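Local atomic coordinates of phage-like element PBSX protein XkdH (Bacillus subtilis, PDB entry 3F3B), a protein that is of unknown function but is encoded by the phage-like element PBSX and probably folds as a phage-type beta barrel. Residues L59-E62 and E63-Q66. Numbering follows the deposited sequence.
Sequences LIQE and EPDQ
Gln61 and Gln66 lay their side chains together beside the turn of a beta hairpin, and the Gln61 chain can be followed atom by atom. Its CB rests against CG of Gln66, 3.5 Å away. With CG anti to the backbone N (chi1 -178°) and the rest extended, the chain runs on past Gln66 toward the proline. At the amide, CD lies 3.6 Å from Gln66 CG, while OE1 comes within 3.4 Å of Gln66 OE1; both oxygens are acceptors, so they touch without bonding. The two amide planes stand 18° apart and stack. NE2 packs 3.5 Å from Pro64 CD and makes a weak, bent hydrogen bond to Pro64 O, whose position is doubtful. Glutamine suits this place because its methylenes pack while the polar amide can remain at the partly exposed surface.

The turn links strand 48-61 to strand 66-77, neighbours in the antiparallel sheet, and passes through a cis peptide bond before Pro64. Proline is the residue for which the cis form costs least, consistent with the tight reversal here. Ile60 N donates to Gln66 O at 2.8 Å, and Gln66 N to Gln61 O at 3.0 Å, an irregular register where the strand runs into the turn.

Ile60 also packs against Gln66: its CG1 meets Gln66 CB at 3.8 Å, and the beta-branched side chain, well suited to a strand, extends to Val68 on the returning strand. The end of Leu59 comes over to the returning segment, its flexible branched tip letting CD1 touch Asp65 CB at 3.9 Å. Beyond it, the Asp65 carboxylate turns back beside CB and CG of Glu62; the two like-charged carboxylates lie near each other without touching, and solvent at this exposed tip would probably weaken any repulsion.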
ATOM      1  N   LEU A  59      14.099  -2.621  13.571  1.00 38.91           N
ATOM      2  CA  LEU A  59      14.918  -3.823  13.593  1.00 40.08           C
ATOM      3  C   LEU A  59      13.952  -4.996  13.631  1.00 40.61           C
ATOM      4  O   LEU A  59      13.122  -5.085  14.533  1.00 39.38           O
ATOM      5  CB  LEU A  59      15.815  -3.830  14.832  1.00 39.27           C
ATOM      6  CG  LEU A  59      16.991  -4.808  14.818  1.00 39.63           C
ATOM      7  CD1 LEU A  59      17.973  -4.401  13.733  1.00 39.67           C
ATOM      8  CD2 LEU A  59      17.680  -4.809  16.174  1.00 40.31           C
ATOM      9  N   ILE A  60      14.049  -5.887  12.648  1.00 41.68           N
ATOM     10  CA  ILE A  60      13.147  -7.029  12.594  1.00 44.15           C
ATOM     11  C   ILE A  60      13.836  -8.352  12.893  1.00 45.55           C
ATOM     12  O   ILE A  60      13.196  -9.401  12.894  1.00 48.15           O
ATOM     13  CB  ILE A  60      12.448  -7.129  11.215  1.00 45.02           C
ATOM     14  CG1 ILE A  60      13.437  -7.608  10.147  1.00 44.68           C
ATOM     15  CG2 ILE A  60      11.878  -5.768  10.824  1.00 44.55           C
ATOM     16  CD1 ILE A  60      12.810  -7.802   8.771  1.00 44.40           C
ATOM     17  N   GLN A  61      15.137  -8.306  13.145  1.00 46.63           N
ATOM     18  CA  GLN A  61      15.886  -9.517  13.455  1.00 47.67           C
ATOM     19  C   GLN A  61      17.208  -9.168  14.132  1.00 48.85           C
ATOM     20  O   GLN A  61      17.738  -8.070  13.944  1.00 49.12           O
ATOM     21  CB  GLN A  61      16.167 -10.311  12.174  1.00 48.80           C
ATOM     22  CG  GLN A  61      16.899 -11.630  12.410  1.00 50.15           C
ATOM     23  CD  GLN A  61      17.397 -12.269  11.126  1.00 50.73           C
ATOM     24  OE1 GLN A  61      16.630 -12.491  10.183  1.00 50.69           O
ATOM     25  NE2 GLN A  61      18.690 -12.576  11.085  1.00 50.04           N
ATOM     26  N   GLU A  62      17.730 -10.103  14.924  1.00 49.28           N
ATOM     27  CA  GLU A  62      19.002  -9.906  15.616  1.00 50.83           C
ATOM     28  C   GLU A  62      19.906 -11.124  15.431  1.00 51.52           C
ATOM     29  O   GLU A  62      19.440 -12.217  15.111  1.00 50.27           O
ATOM     30  CB  GLU A  62      18.780  -9.657  17.115  1.00 51.17           C
ATOM     31  CG  GLU A  62      18.187  -8.294  17.457  1.00 52.61           C
ATOM     32  CD  GLU A  62      17.869  -8.143  18.939  1.00 54.16           C
ATOM     33  OE1 GLU A  62      17.029  -8.909  19.451  1.00 56.37           O
ATOM     34  OE2 GLU A  62      18.453  -7.258  19.599  1.00 53.77           O
ATOM     35  N   GLU A  63      21.204 -10.914  15.619  1.00 53.25           N
ATOM     36  CA  GLU A  63      22.196 -11.974  15.490  1.00 54.55           C
ATOM     37  C   GLU A  63      21.917 -12.870  14.288  1.00 53.12           C
ATOM     38  O   GLU A  63      21.555 -14.035  14.446  1.00 55.03           O
ATOM     39  CB  GLU A  63      22.219 -12.825  16.766  1.00 56.88           C
ATOM     40  CG  GLU A  63      22.158 -12.008  18.052  1.00 61.94           C
ATOM     41  CD  GLU A  63      22.367 -12.853  19.295  1.00 64.81           C
ATOM     42  OE1 GLU A  63      22.112 -12.351  20.413  1.00 66.25           O
ATOM     43  OE2 GLU A  63      22.798 -14.018  19.153  1.00 66.94           O
ATOM     44  N   PRO A  64      22.088 -12.342  13.066  1.00 50.81           N
ATOM     45  CA  PRO A  64      22.520 -10.977  12.757  1.00 48.19           C
ATOM     46  C   PRO A  64      21.366  -9.978  12.759  1.00 45.48           C
ATOM     47  O   PRO A  64      20.197 -10.361  12.737  1.00 45.09           O
ATOM     48  CB  PRO A  64      23.137 -11.131  11.377  1.00 48.98           C
ATOM     49  CG  PRO A  64      22.202 -12.110  10.743  1.00 49.13           C
ATOM     50  CD  PRO A  64      22.022 -13.151  11.835  1.00 50.05           C
ATOM     51  N   ASP A  65      21.711  -8.696  12.775  1.00 42.60           N
ATOM     52  CA  ASP A  65      20.719  -7.631  12.778  1.00 40.96           C
ATOM     53  C   ASP A  65      20.081  -7.435  11.417  1.00 40.59           C
ATOM     54  O   ASP A  65      20.685  -7.717  10.390  1.00 41.80           O
ATOM     55  CB  ASP A  65      21.361  -6.316  13.208  1.00 40.28           C
ATOM     56  CG  ASP A  65      21.585  -6.240  14.693  1.00 38.62           C
ATOM     57  OD1 ASP A  65      22.188  -5.245  15.146  1.00 39.02           O
ATOM     58  OD2 ASP A  65      21.155  -7.173  15.406  1.00 38.42           O
ATOM     59  N   GLN A  66      18.852  -6.938  11.420  1.00 39.34           N
ATOM     60  CA  GLN A  66      18.132  -6.680  10.183  1.00 38.15           C
ATOM     61  C   GLN A  66      17.250  -5.461  10.361  1.00 36.49           C
ATOM     62  O   GLN A  66      16.410  -5.411  11.264  1.00 36.78           O
ATOM     63  CB  GLN A  66      17.259  -7.874   9.798  1.00 39.71           C
ATOM     64  CG  GLN A  66      18.027  -9.109   9.412  1.00 42.39           C
ATOM     65  CD  GLN A  66      17.492  -9.723   8.140  1.00 44.30           C
ATOM     66  OE1 GLN A  66      16.282  -9.933   7.996  1.00 46.26           O
ATOM     67  NE2 GLN A  66      18.389 -10.024   7.206  1.00 44.55           N
TER